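Local structure of USP37 protein (Homo sapiens, 3U12) at residues Lys37-Ser42 against Val56-Gly61; Lys74-Arg79 against Leu88-Gln93; Leu20-Pro25 against Asp101-Lys106; Gln68-Ile73 against Asp116-Asn121. The protein probably removes ubiquitin as a cysteine-type deubiquitinase of the peptidase C19 family, and is represented here by its N-terminal pleckstrin homology (PH) domain. All coordinates share one frame; numbering follows the deposited sequence.

Interaction 1: Lys37-Ser42 against Val56-Gly61; sequences KWKEGS and VHYNTG. With SO4 (sulfate ion), chain E.
The Tyr58 ring carries the side chain of Lys39 over one face, where CE sits above the middle of the ring at 3.9 Å from its centroid, a CH-pi contact. At the ring's edge, in its plane, lies the backbone oxygen of Glu40. This is the open end of the antiparallel hairpin formed by strands 39-48 and 51-58 in the curled sheet of the PH domain. The side chains of Lys39 and Tyr58 cross at about a right angle. Bends at chi3 (63°) and chi4 (45°) fold the lysine chain over the ring and carry its ammonium group onward, so that NZ keeps a cation-pi contact with Tyr58 and donates a hydrogen bond to OG1 of Thr60 at 3.0 Å. The amide of Asn59 runs beside Glu40 in the same direction, ND2 lying 3.3 Å from CG of Glu40, with the carboxylate and amide planes 59° apart. Gly41 faces Tyr58 in a non-hydrogen-bonded pair, their CA atoms 4.1 Å apart, while Ser42 and His57 form a hydrogen-bonded pair with two backbone bonds. On its other edge the strand of Lys39 is bonded to Gly24 and Ile26. Where the hairpin opens, Asn59 N donates an almost straight bond of 3.1 Å to Glu40 O, and a water that donates to this oxygen also accepts from Thr60 N.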
loop_
_atom_site.group_PDB
_atom_site.type_symbol
_atom_site.label_atom_id
_atom_site.label_comp_id
_atom_site.label_asym_id
_atom_site.label_seq_id
_atom_site.Cartn_x
_atom_site.Cartn_y
_atom_site.Cartn_z
ATOM N N LYS A 37 -9.923 11.264 -0.739
ATOM C CA LYS A 37 -11.125 10.536 -1.152
ATOM C C LYS A 37 -10.612 9.286 -1.890
ATOM O O LYS A 37 -9.412 9.196 -2.157
ATOM C CB LYS A 37 -11.990 11.399 -2.083
ATOM C CG LYS A 37 -13.139 12.103 -1.369
ATOM N N TRP A 38 -11.489 8.314 -2.193
ATOM C CA TRP A 38 -11.089 7.126 -2.944
ATOM C C TRP A 38 -10.682 7.542 -4.363
ATOM O O TRP A 38 -11.445 8.227 -5.041
ATOM C CB TRP A 38 -12.218 6.098 -2.995
ATOM C CG TRP A 38 -12.427 5.358 -1.711
ATOM C CD1 TRP A 38 -13.450 5.539 -0.819
ATOM C CD2 TRP A 38 -11.632 4.280 -1.201
ATOM N NE1 TRP A 38 -13.352 4.620 0.204
ATOM C CE2 TRP A 38 -12.238 3.842 0.000
ATOM C CE3 TRP A 38 -10.490 3.606 -1.666
ATOM C CZ2 TRP A 38 -11.700 2.810 0.777
ATOM C CZ3 TRP A 38 -9.962 2.577 -0.899
ATOM C CH2 TRP A 38 -10.564 2.193 0.308
ATOM N N LYS A 39 -9.457 7.187 -4.777
ATOM C CA LYS A 39 -8.950 7.554 -6.100
ATOM C C LYS A 39 -8.269 6.354 -6.724
ATOM O O LYS A 39 -7.376 5.767 -6.108
ATOM C CB LYS A 39 -7.923 8.707 -6.012
ATOM C CG LYS A 39 -8.482 10.051 -5.577
ATOM C CD LYS A 39 -7.368 11.089 -5.294
ATOM C CE LYS A 39 -6.499 11.459 -6.486
ATOM N NZ LYS A 39 -7.282 11.706 -7.732
ATOM N N GLU A 40 -8.637 6.038 -7.967
ATOM C CA GLU A 40 -8.063 4.921 -8.713
ATOM C C GLU A 40 -6.552 5.108 -8.885
ATOM O O GLU A 40 -6.099 6.191 -9.260
ATOM C CB GLU A 40 -8.738 4.830 -10.087
ATOM C CG GLU A 40 -8.456 3.536 -10.836
ATOM C CD GLU A 40 -8.954 2.254 -10.190
ATOM O OE1 GLU A 40 -8.242 1.231 -10.306
ATOM O OE2 GLU A 40 -10.043 2.266 -9.568
ATOM N N GLY A 41 -5.789 4.052 -8.628
ATOM C CA GLY A 41 -4.341 4.124 -8.797
ATOM C C GLY A 41 -3.621 2.837 -8.499
ATOM O O GLY A 41 -4.207 1.772 -8.605
ATOM N N SER A 42 -2.350 2.927 -8.096
ATOM C CA SER A 42 -1.580 1.743 -7.788
ATOM C C SER A 42 -0.597 1.984 -6.639
ATOM O O SER A 42 -0.229 3.137 -6.376
ATOM C CB SER A 42 -0.832 1.280 -9.042
ATOM O OG SER A 42 0.214 2.189 -9.355
ATOM N N VAL A 56 2.782 5.625 -4.423
ATOM C CA VAL A 56 1.357 5.729 -4.721
ATOM C C VAL A 56 1.221 6.558 -6.003
ATOM O O VAL A 56 1.529 7.748 -6.008
ATOM C CB VAL A 56 0.564 6.354 -3.541
ATOM C CG1 VAL A 56 -0.912 6.559 -3.911
ATOM C CG2 VAL A 56 0.702 5.503 -2.273
ATOM N N HIS A 57 0.781 5.922 -7.086
ATOM C CA HIS A 57 0.548 6.609 -8.369
ATOM C C HIS A 57 -0.962 6.674 -8.559
ATOM O O HIS A 57 -1.666 5.681 -8.310
ATOM C CB HIS A 57 1.084 5.780 -9.550
ATOM C CG HIS A 57 2.568 5.656 -9.664
ATOM N ND1 HIS A 57 3.232 4.553 -9.163
ATOM C CD2 HIS A 57 3.435 6.386 -10.405
ATOM C CE1 HIS A 57 4.487 4.678 -9.555
ATOM N NE2 HIS A 57 4.661 5.783 -10.298
ATOM N N TYR A 58 -1.459 7.806 -9.026
ATOM C CA TYR A 58 -2.875 7.953 -9.325
ATOM C C TYR A 58 -3.054 8.008 -10.820
ATOM O O TYR A 58 -2.189 8.537 -11.523
ATOM C CB TYR A 58 -3.463 9.211 -8.677
ATOM C CG TYR A 58 -3.486 9.150 -7.166
ATOM C CD1 TYR A 58 -4.216 8.167 -6.498
ATOM C CD2 TYR A 58 -2.835 10.115 -6.399
ATOM C CE1 TYR A 58 -4.239 8.106 -5.109
ATOM C CE2 TYR A 58 -2.860 10.068 -5.008
ATOM C CZ TYR A 58 -3.592 9.081 -4.368
ATOM O OH TYR A 58 -3.603 9.022 -2.999
ATOM N N ASN A 59 -4.169 7.438 -11.314
ATOM C CA ASN A 59 -4.525 7.469 -12.734
ATOM C C ASN A 59 -4.631 8.906 -13.241
ATOM O O ASN A 59 -4.179 9.155 -14.346
ATOM C CB ASN A 59 -5.850 6.744 -12.997
ATOM C CG ASN A 59 -5.771 5.245 -12.962
ATOM O OD1 ASN A 59 -4.824 4.639 -12.447
ATOM N ND2 ASN A 59 -6.790 4.612 -13.503
ATOM N N THR A 60 -5.191 9.841 -12.436
ATOM C CA THR A 60 -5.364 11.257 -12.809
ATOM C C THR A 60 -4.028 12.004 -12.981
ATOM O O THR A 60 -4.012 13.068 -13.585
ATOM C CB THR A 60 -6.282 12.016 -11.829
ATOM O OG1 THR A 60 -6.002 11.620 -10.490
ATOM C CG2 THR A 60 -7.757 11.825 -12.135
ATOM N N GLY A 61 -2.935 11.451 -12.462
ATOM C CA GLY A 61 -1.618 12.067 -12.596
ATOM C C GLY A 61 -1.105 12.717 -11.330
ATOM O O GLY A 61 -1.430 12.275 -10.223
HETATM S S SO4 E . -8.103 14.501 -2.114
HETATM O O1 SO4 E . -8.963 15.231 -1.158
HETATM O O2 SO4 E . -6.740 14.407 -1.567
HETATM O O3 SO4 E . -8.664 13.157 -2.352
HETATM O O4 SO4 E . -8.055 15.219 -3.395
HETATM O O HOH W 1 -6.118 8.634 -2.312
HETATM O O HOH W 2 -7.043 8.571 -10.344
#

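Interaction 2: Lys74-Arg79 against Leu88-Gln93; sequences KNVVLR and LMLTLQ. With SO4 (sulfate ion), chain C.
Val76 and Leu90 meet as a non-hydrogen-bonded pair in the antiparallel hairpin of strands 73-80 and 85-92, part of the PH-domain sheet, with CG2 of Val76 3.7 Å from CD1 of Leu90. On the same face, CD2 of Leu78 rests on Leu88, 3.7 Å from its CB. Asn75 and Thr91 lie side by side on the other face, with OD1 of Asn75 3.0 Å from OG1 of Thr91. The asparagine's chi1 of 55° brings its amide across toward Thr91. Met89, a selenomethionine, pairs with Val77 through two backbone bonds. At the far end, a classic beta bulge sets Lys74 and Asn75 both opposite Thr91: Thr91 O accepts from Lys74 N at 2.9 Å and Asn75 N at 3.1 Å, both donors reaching it from the same face of its carbonyl plane. Further out, helix 105-119 covers the apolar row, through Arg112 and Leu115 on Val76 and Ala108 and Glu109 on Leu78. On the opposite face Met89 packs against Phe97 and Ser99 of the next strand, and a water donates to OD1 of Asn75 at 2.6 Å.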
loop_
_atom_site.group_PDB
_atom_site.type_symbol
_atom_site.label_atom_id
_atom_site.label_comp_id
_atom_site.label_asym_id
_atom_site.label_seq_id
_atom_site.Cartn_x
_atom_site.Cartn_y
_atom_site.Cartn_z
ATOM N N LYS A 74 3.644 -0.940 10.737
ATOM C CA LYS A 74 3.008 -1.209 12.017
ATOM C C LYS A 74 2.155 -2.457 11.853
ATOM O O LYS A 74 2.361 -3.433 12.580
ATOM C CB LYS A 74 2.165 -0.008 12.482
ATOM C CG LYS A 74 1.847 -0.063 13.983
ATOM C CD LYS A 74 0.649 0.783 14.362
ATOM C CE LYS A 74 1.018 2.173 14.814
ATOM N NZ LYS A 74 -0.127 2.831 15.499
ATOM N N ASN A 75 1.212 -2.448 10.886
ATOM C CA ASN A 75 0.355 -3.616 10.627
ATOM C C ASN A 75 -0.193 -3.631 9.198
ATOM O O ASN A 75 -0.186 -2.608 8.489
ATOM C CB ASN A 75 -0.774 -3.763 11.670
ATOM C CG ASN A 75 -1.669 -2.572 11.859
ATOM O OD1 ASN A 75 -2.435 -2.193 10.974
ATOM N ND2 ASN A 75 -1.670 -2.026 13.067
ATOM N N VAL A 76 -0.573 -4.820 8.752
ATOM C CA VAL A 76 -1.152 -5.088 7.434
ATOM C C VAL A 76 -2.366 -5.993 7.615
ATOM O O VAL A 76 -2.262 -7.072 8.207
ATOM C CB VAL A 76 -0.165 -5.667 6.375
ATOM C CG1 VAL A 76 -0.758 -5.551 4.973
ATOM C CG2 VAL A 76 1.197 -4.984 6.426
ATOM N N VAL A 77 -3.523 -5.532 7.150
ATOM C CA VAL A 77 -4.777 -6.268 7.262
ATOM C C VAL A 77 -5.374 -6.407 5.863
ATOM O O VAL A 77 -5.335 -5.448 5.088
ATOM C CB VAL A 77 -5.781 -5.561 8.247
ATOM C CG1 VAL A 77 -7.117 -6.298 8.322
ATOM C CG2 VAL A 77 -5.192 -5.415 9.650
ATOM N N LEU A 78 -5.925 -7.592 5.554
ATOM C CA LEU A 78 -6.683 -7.871 4.338
ATOM C C LEU A 78 -8.109 -8.139 4.755
ATOM O O LEU A 78 -8.341 -8.858 5.730
ATOM C CB LEU A 78 -6.192 -9.114 3.575
ATOM C CG LEU A 78 -4.894 -9.070 2.789
ATOM C CD1 LEU A 78 -4.716 -10.361 2.017
ATOM C CD2 LEU A 78 -4.872 -7.935 1.809
ATOM N N ARG A 79 -9.065 -7.592 4.013
ATOM C CA ARG A 79 -10.491 -7.808 4.252
ATOM C C ARG A 79 -11.184 -8.143 2.926
ATOM O O ARG A 79 -10.787 -7.579 1.902
ATOM C CB ARG A 79 -11.139 -6.583 4.928
ATOM C CG ARG A 79 -10.736 -6.386 6.400
ATOM C CD ARG A 79 -11.432 -7.332 7.361
ATOM N NE ARG A 79 -10.729 -7.429 8.642
ATOM C CZ ARG A 79 -9.999 -8.475 9.026
ATOM N NH1 ARG A 79 -9.867 -9.531 8.232
ATOM N NH2 ARG A 79 -9.397 -8.473 10.209
ATOM N N LEU A 88 -6.728 -4.128 1.030
ATOM C CA LEU A 88 -5.484 -4.204 1.774
ATOM C C LEU A 88 -5.321 -2.916 2.557
ATOM O O LEU A 88 -5.374 -1.831 1.979
ATOM C CB LEU A 88 -4.300 -4.439 0.807
ATOM C CG LEU A 88 -2.930 -4.656 1.453
ATOM C CD1 LEU A 88 -2.118 -5.679 0.663
ATOM C CD2 LEU A 88 -2.155 -3.323 1.556
HETATM N N MSE A 89 -5.084 -3.039 3.857
HETATM C CA MSE A 89 -4.924 -1.876 4.729
HETATM C C MSE A 89 -3.584 -1.932 5.433
HETATM O O MSE A 89 -3.283 -2.873 6.165
HETATM C CB MSE A 89 -6.100 -1.790 5.718
HETATM C CG MSE A 89 -7.398 -1.456 5.017
HETATM SE SE MSE A 89 -8.938 -2.052 5.984
HETATM C CE MSE A 89 -10.107 -0.559 5.618
ATOM N N LEU A 90 -2.757 -0.971 5.113
ATOM C CA LEU A 90 -1.401 -0.836 5.617
ATOM C C LEU A 90 -1.310 0.343 6.574
ATOM O O LEU A 90 -1.520 1.482 6.157
ATOM C CB LEU A 90 -0.468 -0.601 4.416
ATOM C CG LEU A 90 1.012 -0.297 4.688
ATOM C CD1 LEU A 90 1.711 -1.453 5.393
ATOM C CD2 LEU A 90 1.734 0.049 3.391
ATOM N N THR A 91 -0.949 0.067 7.835
ATOM C CA THR A 91 -0.690 1.104 8.825
ATOM C C THR A 91 0.823 1.182 9.010
ATOM O O THR A 91 1.486 0.158 9.213
ATOM C CB THR A 91 -1.431 0.854 10.137
ATOM O OG1 THR A 91 -2.794 0.531 9.863
ATOM C CG2 THR A 91 -1.351 2.044 11.098
ATOM N N LEU A 92 1.361 2.395 8.961
ATOM C CA LEU A 92 2.784 2.645 9.178
ATOM C C LEU A 92 3.043 3.055 10.621
ATOM O O LEU A 92 2.094 3.393 11.310
ATOM C CB LEU A 92 3.296 3.713 8.183
ATOM C CG LEU A 92 3.118 3.344 6.686
ATOM C CD1 LEU A 92 3.624 4.472 5.770
ATOM C CD2 LEU A 92 3.763 1.994 6.367
ATOM N N GLN A 93 4.316 3.031 11.082
ATOM C CA GLN A 93 4.703 3.361 12.460
ATOM C C GLN A 93 4.476 4.842 12.790
ATOM O O GLN A 93 4.311 5.189 13.966
ATOM C CB GLN A 93 6.150 2.912 12.771
ATOM C CG GLN A 93 6.266 1.378 12.905
ATOM C CD GLN A 93 7.645 0.823 13.215
ATOM O OE1 GLN A 93 8.484 1.450 13.879
ATOM N NE2 GLN A 93 7.870 -0.435 12.830
HETATM S S SO4 C . 11.584 -2.115 13.486
HETATM O O1 SO4 C . 11.811 -2.832 14.751
HETATM O O2 SO4 C . 12.176 -0.773 13.575
HETATM O O3 SO4 C . 12.208 -2.866 12.393
HETATM O O4 SO4 C . 10.136 -2.004 13.234
HETATM O O HOH W 3 -3.622 -1.874 8.739
#

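Interaction 3: Leu20-Pro25 against Asp101-Lys106; sequences LKIHGP and DKVPSK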
loop_
_atom_site.group_PDB
_atom_site.type_symbol
_atom_site.label_atom_id
_atom_site.label_comp_id
_atom_site.label_asym_id
_atom_site.label_seq_id
_atom_site.Cartn_x
_atom_site.Cartn_y
_atom_site.Cartn_z
ATOM N N LEU A 20 6.444 -5.660 -7.762
ATOM C CA LEU A 20 5.283 -5.807 -6.897
ATOM C C LEU A 20 4.473 -4.548 -7.049
ATOM O O LEU A 20 4.875 -3.490 -6.550
ATOM C CB LEU A 20 5.712 -5.983 -5.436
ATOM C CG LEU A 20 6.379 -7.291 -5.056
ATOM C CD1 LEU A 20 7.618 -7.022 -4.237
ATOM C CD2 LEU A 20 5.416 -8.160 -4.272
ATOM N N LYS A 21 3.341 -4.654 -7.758
ATOM C CA LYS A 21 2.488 -3.503 -8.035
ATOM C C LYS A 21 1.052 -3.962 -8.068
ATOM O O LYS A 21 0.748 -4.946 -8.731
ATOM C CB LYS A 21 2.883 -2.888 -9.392
ATOM C CG LYS A 21 2.200 -1.564 -9.710
ATOM C CD LYS A 21 2.642 -1.106 -11.087
ATOM C CE LYS A 21 2.205 0.290 -11.405
ATOM N NZ LYS A 21 2.562 0.625 -12.807
ATOM N N ILE A 22 0.174 -3.282 -7.318
ATOM C CA ILE A 22 -1.249 -3.641 -7.279
ATOM C C ILE A 22 -2.077 -2.408 -7.574
ATOM O O ILE A 22 -1.660 -1.303 -7.234
ATOM C CB ILE A 22 -1.650 -4.348 -5.957
ATOM C CG1 ILE A 22 -1.219 -3.527 -4.717
ATOM C CG2 ILE A 22 -1.076 -5.816 -5.916
ATOM C CD1 ILE A 22 -1.928 -3.971 -3.437
ATOM N N HIS A 23 -3.261 -2.604 -8.153
ATOM C CA HIS A 23 -4.160 -1.568 -8.644
ATOM C C HIS A 23 -5.545 -1.585 -8.008
ATOM O O HIS A 23 -6.078 -2.653 -7.720
ATOM C CB HIS A 23 -4.321 -1.751 -10.168
ATOM C CG HIS A 23 -3.023 -1.749 -10.916
ATOM N ND1 HIS A 23 -2.568 -0.614 -11.578
ATOM C CD2 HIS A 23 -2.114 -2.740 -11.072
ATOM C CE1 HIS A 23 -1.404 -0.953 -12.107
ATOM N NE2 HIS A 23 -1.082 -2.216 -11.817
ATOM N N GLY A 24 -6.147 -0.398 -7.877
ATOM C CA GLY A 24 -7.500 -0.265 -7.350
ATOM C C GLY A 24 -7.779 1.092 -6.739
ATOM O O GLY A 24 -6.865 1.906 -6.618
ATOM N N PRO A 25 -9.032 1.365 -6.311
ATOM C CA PRO A 25 -9.296 2.635 -5.620
ATOM C C PRO A 25 -8.426 2.728 -4.358
ATOM O O PRO A 25 -8.282 1.750 -3.617
ATOM C CB PRO A 25 -10.792 2.563 -5.295
ATOM C CG PRO A 25 -11.343 1.515 -6.218
ATOM C CD PRO A 25 -10.241 0.512 -6.338
ATOM N N ASP A 101 -8.467 -0.845 -2.482
ATOM C CA ASP A 101 -9.652 -1.688 -2.567
ATOM C C ASP A 101 -9.768 -2.426 -3.899
ATOM O O ASP A 101 -9.042 -2.108 -4.842
ATOM C CB ASP A 101 -10.891 -0.806 -2.318
ATOM C CG ASP A 101 -12.124 -1.585 -1.892
ATOM O OD1 ASP A 101 -11.966 -2.674 -1.299
ATOM O OD2 ASP A 101 -13.241 -1.119 -2.171
ATOM N N LYS A 102 -10.656 -3.448 -3.953
ATOM C CA LYS A 102 -10.974 -4.231 -5.148
ATOM C C LYS A 102 -9.725 -4.835 -5.840
ATOM O O LYS A 102 -9.663 -4.913 -7.068
ATOM C CB LYS A 102 -11.792 -3.362 -6.141
ATOM C CG LYS A 102 -13.142 -2.905 -5.593
ATOM C CD LYS A 102 -13.857 -1.976 -6.577
ATOM C CE LYS A 102 -15.166 -1.438 -6.043
ATOM N NZ LYS A 102 -16.203 -2.496 -5.905
ATOM N N VAL A 103 -8.754 -5.290 -5.045
ATOM C CA VAL A 103 -7.531 -5.913 -5.560
ATOM C C VAL A 103 -7.800 -7.390 -5.800
ATOM O O VAL A 103 -8.289 -8.034 -4.872
ATOM C CB VAL A 103 -6.358 -5.716 -4.561
ATOM C CG1 VAL A 103 -5.059 -6.313 -5.092
ATOM C CG2 VAL A 103 -6.173 -4.236 -4.215
ATOM N N PRO A 104 -7.436 -7.991 -6.969
ATOM C CA PRO A 104 -7.610 -9.450 -7.117
ATOM C C PRO A 104 -6.937 -10.117 -5.915
ATOM O O PRO A 104 -5.828 -9.716 -5.541
ATOM C CB PRO A 104 -6.911 -9.758 -8.443
ATOM C CG PRO A 104 -6.969 -8.474 -9.202
ATOM C CD PRO A 104 -6.805 -7.401 -8.170
ATOM N N SER A 105 -7.675 -11.003 -5.217
ATOM C CA SER A 105 -7.258 -11.637 -3.956
ATOM C C SER A 105 -5.845 -12.240 -3.943
ATOM O O SER A 105 -5.155 -12.092 -2.934
ATOM C CB SER A 105 -8.281 -12.674 -3.506
ATOM O OG SER A 105 -9.388 -11.997 -2.933
ATOM N N LYS A 106 -5.408 -12.891 -5.035
ATOM C CA LYS A 106 -4.059 -13.494 -5.128
ATOM C C LYS A 106 -2.980 -12.406 -5.088
ATOM O O LYS A 106 -1.953 -12.579 -4.437
ATOM C CB LYS A 106 -3.899 -14.346 -6.402
ATOM C CG LYS A 106 -4.941 -15.448 -6.560
ATOM C CD LYS A 106 -4.395 -16.841 -6.377
ATOM C CE LYS A 106 -5.457 -17.855 -6.723
ATOM N NZ LYS A 106 -4.990 -19.250 -6.503
HETATM O O HOH W 4 -8.383 -3.419 -8.750
#
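Pro25, Val103 and Asp101 bury the most surface where the N-terminal strands of the PH domain meet the end of the sheet's last strand, just before helix 105-119. CD of the Pro25 ring lies 3.2 Å from Asp101 O, and the chain of Pro25 turns its own carbonyl to Asp101: Asp101 N donates to Pro25 O at 2.8 Å. This backbone bond lies where strands 25-30 and 97-104 pair antiparallel. The carboxylate of Asp101 leads elsewhere, to a salt bridge with Arg87 and a hydrogen bond with Ser81. Val103 uses its two methyls separately. With CG1 anti to the backbone N (chi1 -178°), that methyl meets CB of Ile22 at 4.0 Å, the two side chains crossing at about a right angle, while CG2 approaches the carbonyl oxygen of His23. Met111 and Asp107 of the helix touch Ile22, and Ala108 touches Val103. Both segments turn a corner here, at Gly24 and at Lys102, and one water links the two corners, donating to His23 O and Lys102 O, each at 2.6 Å.

Interaction 4: Gln68-Ile73 against Asp116-Asn121; sequences QLSHNI and DAVHQN. With SO4 (sulfate ion), chain C; SO4 (sulfate ion), chain D.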
loop_
_atom_site.group_PDB
_atom_site.type_symbol
_atom_site.label_atom_id
_atom_site.label_comp_id
_atom_site.label_asym_id
_atom_site.label_seq_id
_atom_site.Cartn_x
_atom_site.Cartn_y
_atom_site.Cartn_z
ATOM N N GLN A 68 7.957 5.305 3.217
ATOM C CA GLN A 68 8.971 4.331 3.635
ATOM C C GLN A 68 8.303 3.115 4.270
ATOM O O GLN A 68 7.342 3.279 5.018
ATOM C CB GLN A 68 9.972 4.946 4.623
ATOM C CG GLN A 68 11.106 3.956 4.945
ATOM C CD GLN A 68 12.248 4.564 5.702
ATOM O OE1 GLN A 68 12.682 5.684 5.421
ATOM N NE2 GLN A 68 12.778 3.818 6.663
ATOM N N LEU A 69 8.817 1.898 3.964
ATOM C CA LEU A 69 8.322 0.640 4.521
ATOM C C LEU A 69 9.316 0.022 5.477
ATOM O O LEU A 69 8.899 -0.437 6.529
ATOM C CB LEU A 69 7.946 -0.374 3.427
ATOM C CG LEU A 69 6.811 0.060 2.501
ATOM C CD1 LEU A 69 6.593 -1.003 1.422
ATOM C CD2 LEU A 69 5.507 0.314 3.280
ATOM N N SER A 70 10.622 0.007 5.129
ATOM C CA SER A 70 11.679 -0.576 5.988
ATOM C C SER A 70 11.697 0.120 7.346
ATOM O O SER A 70 11.723 1.365 7.396
ATOM C CB SER A 70 13.048 -0.432 5.330
ATOM O OG SER A 70 13.126 -1.236 4.168
ATOM N N HIS A 71 11.580 -0.684 8.433
ATOM C CA HIS A 71 11.510 -0.241 9.837
ATOM C C HIS A 71 10.378 0.791 10.016
ATOM O O HIS A 71 10.538 1.708 10.821
ATOM C CB HIS A 71 12.866 0.388 10.302
ATOM C CG HIS A 71 14.043 -0.528 10.165
ATOM N ND1 HIS A 71 14.203 -1.627 10.986
ATOM C CD2 HIS A 71 15.081 -0.472 9.302
ATOM C CE1 HIS A 71 15.330 -2.205 10.603
ATOM N NE2 HIS A 71 15.891 -1.550 9.588
ATOM N N ASN A 72 9.275 0.678 9.229
ATOM C CA ASN A 72 8.177 1.655 9.275
ATOM C C ASN A 72 6.779 1.020 9.135
ATOM O O ASN A 72 5.792 1.742 9.075
ATOM C CB ASN A 72 8.384 2.768 8.214
ATOM C CG ASN A 72 7.580 4.037 8.464
ATOM O OD1 ASN A 72 7.331 4.419 9.601
ATOM N ND2 ASN A 72 7.145 4.724 7.409
ATOM N N ILE A 73 6.679 -0.305 9.127
ATOM C CA ILE A 73 5.383 -0.986 9.032
ATOM C C ILE A 73 4.894 -1.316 10.445
ATOM O O ILE A 73 5.646 -1.888 11.248
ATOM C CB ILE A 73 5.440 -2.270 8.152
ATOM C CG1 ILE A 73 5.760 -1.929 6.670
ATOM C CG2 ILE A 73 4.126 -3.071 8.248
ATOM C CD1 ILE A 73 6.030 -3.238 5.783
ATOM N N ASP A 116 4.642 -8.261 5.149
ATOM C CA ASP A 116 4.927 -8.978 6.393
ATOM C C ASP A 116 6.441 -9.281 6.500
ATOM O O ASP A 116 7.030 -9.048 7.562
ATOM C CB ASP A 116 4.092 -10.270 6.480
ATOM C CG ASP A 116 4.120 -10.945 7.843
ATOM O OD1 ASP A 116 4.446 -10.256 8.851
ATOM O OD2 ASP A 116 3.768 -12.145 7.916
ATOM N N ALA A 117 7.062 -9.782 5.401
ATOM C CA ALA A 117 8.501 -10.069 5.355
ATOM C C ALA A 117 9.355 -8.765 5.609
ATOM O O ALA A 117 10.313 -8.807 6.372
ATOM C CB ALA A 117 8.862 -10.705 4.027
ATOM N N VAL A 118 8.947 -7.612 5.046
ATOM C CA VAL A 118 9.631 -6.317 5.277
ATOM C C VAL A 118 9.512 -5.939 6.765
ATOM O O VAL A 118 10.507 -5.580 7.405
ATOM C CB VAL A 118 9.041 -5.204 4.380
ATOM C CG1 VAL A 118 9.608 -3.826 4.752
ATOM C CG2 VAL A 118 9.295 -5.508 2.916
ATOM N N HIS A 119 8.289 -6.057 7.316
ATOM C CA HIS A 119 7.970 -5.754 8.703
ATOM C C HIS A 119 8.863 -6.574 9.655
ATOM O O HIS A 119 9.304 -6.047 10.681
ATOM C CB HIS A 119 6.472 -6.010 8.949
ATOM C CG HIS A 119 6.015 -5.814 10.365
ATOM N ND1 HIS A 119 6.194 -4.619 11.027
ATOM C CD2 HIS A 119 5.365 -6.667 11.184
ATOM C CE1 HIS A 119 5.680 -4.784 12.232
ATOM N NE2 HIS A 119 5.152 -5.992 12.371
ATOM N N GLN A 120 9.183 -7.831 9.261
ATOM C CA GLN A 120 10.039 -8.745 10.010
ATOM C C GLN A 120 11.539 -8.602 9.649
ATOM O O GLN A 120 12.336 -9.437 10.064
ATOM C CB GLN A 120 9.570 -10.186 9.804
ATOM C CG GLN A 120 8.257 -10.485 10.507
ATOM C CD GLN A 120 7.890 -11.931 10.337
ATOM O OE1 GLN A 120 8.696 -12.833 10.566
ATOM N NE2 GLN A 120 6.652 -12.181 9.968
ATOM N N ASN A 121 11.916 -7.528 8.907
ATOM C CA ASN A 121 13.297 -7.186 8.516
ATOM C C ASN A 121 13.972 -8.306 7.685
ATOM O O ASN A 121 15.043 -8.798 8.037
ATOM C CB ASN A 121 14.140 -6.777 9.759
ATOM C CG ASN A 121 13.550 -5.621 10.559
ATOM O OD1 ASN A 121 12.997 -4.668 10.016
ATOM N ND2 ASN A 121 13.677 -5.653 11.874
HETATM S S SO4 C . 11.584 -2.115 13.486
HETATM O O1 SO4 C . 11.811 -2.832 14.751
HETATM O O2 SO4 C . 12.176 -0.773 13.575
HETATM O O3 SO4 C . 12.208 -2.866 12.393
HETATM O O4 SO4 C . 10.136 -2.004 13.234
HETATM S S SO4 D . 15.676 4.164 8.580
HETATM O O1 SO4 D . 16.429 3.845 9.802
HETATM O O2 SO4 D . 16.278 5.326 7.906
HETATM O O3 SO4 D . 15.712 3.001 7.673
HETATM O O4 SO4 D . 14.285 4.472 8.947
HETATM O O HOH W 5 11.654 -3.449 8.231
#
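Val118 points its CG1 methyl into the bend made by Leu69 and Ile73. A chi1 of 172° swings CG1 of Val118 opposite its own N and onto CD1 of Ile73, 3.8 Å away, the two side chains crossing at about a right angle; the same methyl lies 4.1 Å from CB of Leu69. His119 is turned differently: its side chain runs at a slant to that of Ile73, CB lying 3.8 Å from CG2 of the isoleucine, and the ring presents its edge to Ile73 O, which is near the ring plane, 2.8 Å from ND1. A hydrogen bond from Gln93 NE2 reaches the same oxygen. In the PH domain this is where the loop between strands 65-68 and 73-80 packs on the last turn of the C-terminal helix, which a Schellman motif closes with Asn121 as its C-prime residue. Leu115, a turn earlier in the helix, also touches both Leu69 and Ile73. Beyond the helix end, the side chains of His71 and Asn121 cross at about a right angle, the ring and amide planes 47° apart. A sulfate ion, probably from the crystallisation liquor, joins the two side chains: its O3 accepts from ND1 of His71 at 2.7 Å and from ND2 of Asn121 at 3.2 Å. A water beside them donates to Val118 O and to Asn121 OD1, and accepts from His71 N at 2.8 Å.

In the fold
All four contacts belong to one PH domain. Interactions 1, 2 and 3 reach its curled antiparallel sheet, and interactions 3 and 4 lie toward the two ends of helix 105-119, their centres about 19 Å apart. Interaction 1 abuts interaction 3, where Gly24 N lies 3.0 Å from Gly41 O, probably hydrogen-bonded. Interactions 2 and 4, with centres about 11 Å apart, are joined by a probable bond of 2.8 Å from Gln93 N to Asn72 O. They also share a sulfate, held by Gln93, His71 and Asn121. Interaction 1 lies across the chain's centre from this pair, about 18 Å from interaction 2 and 23 Å from interaction 4, centre to centre.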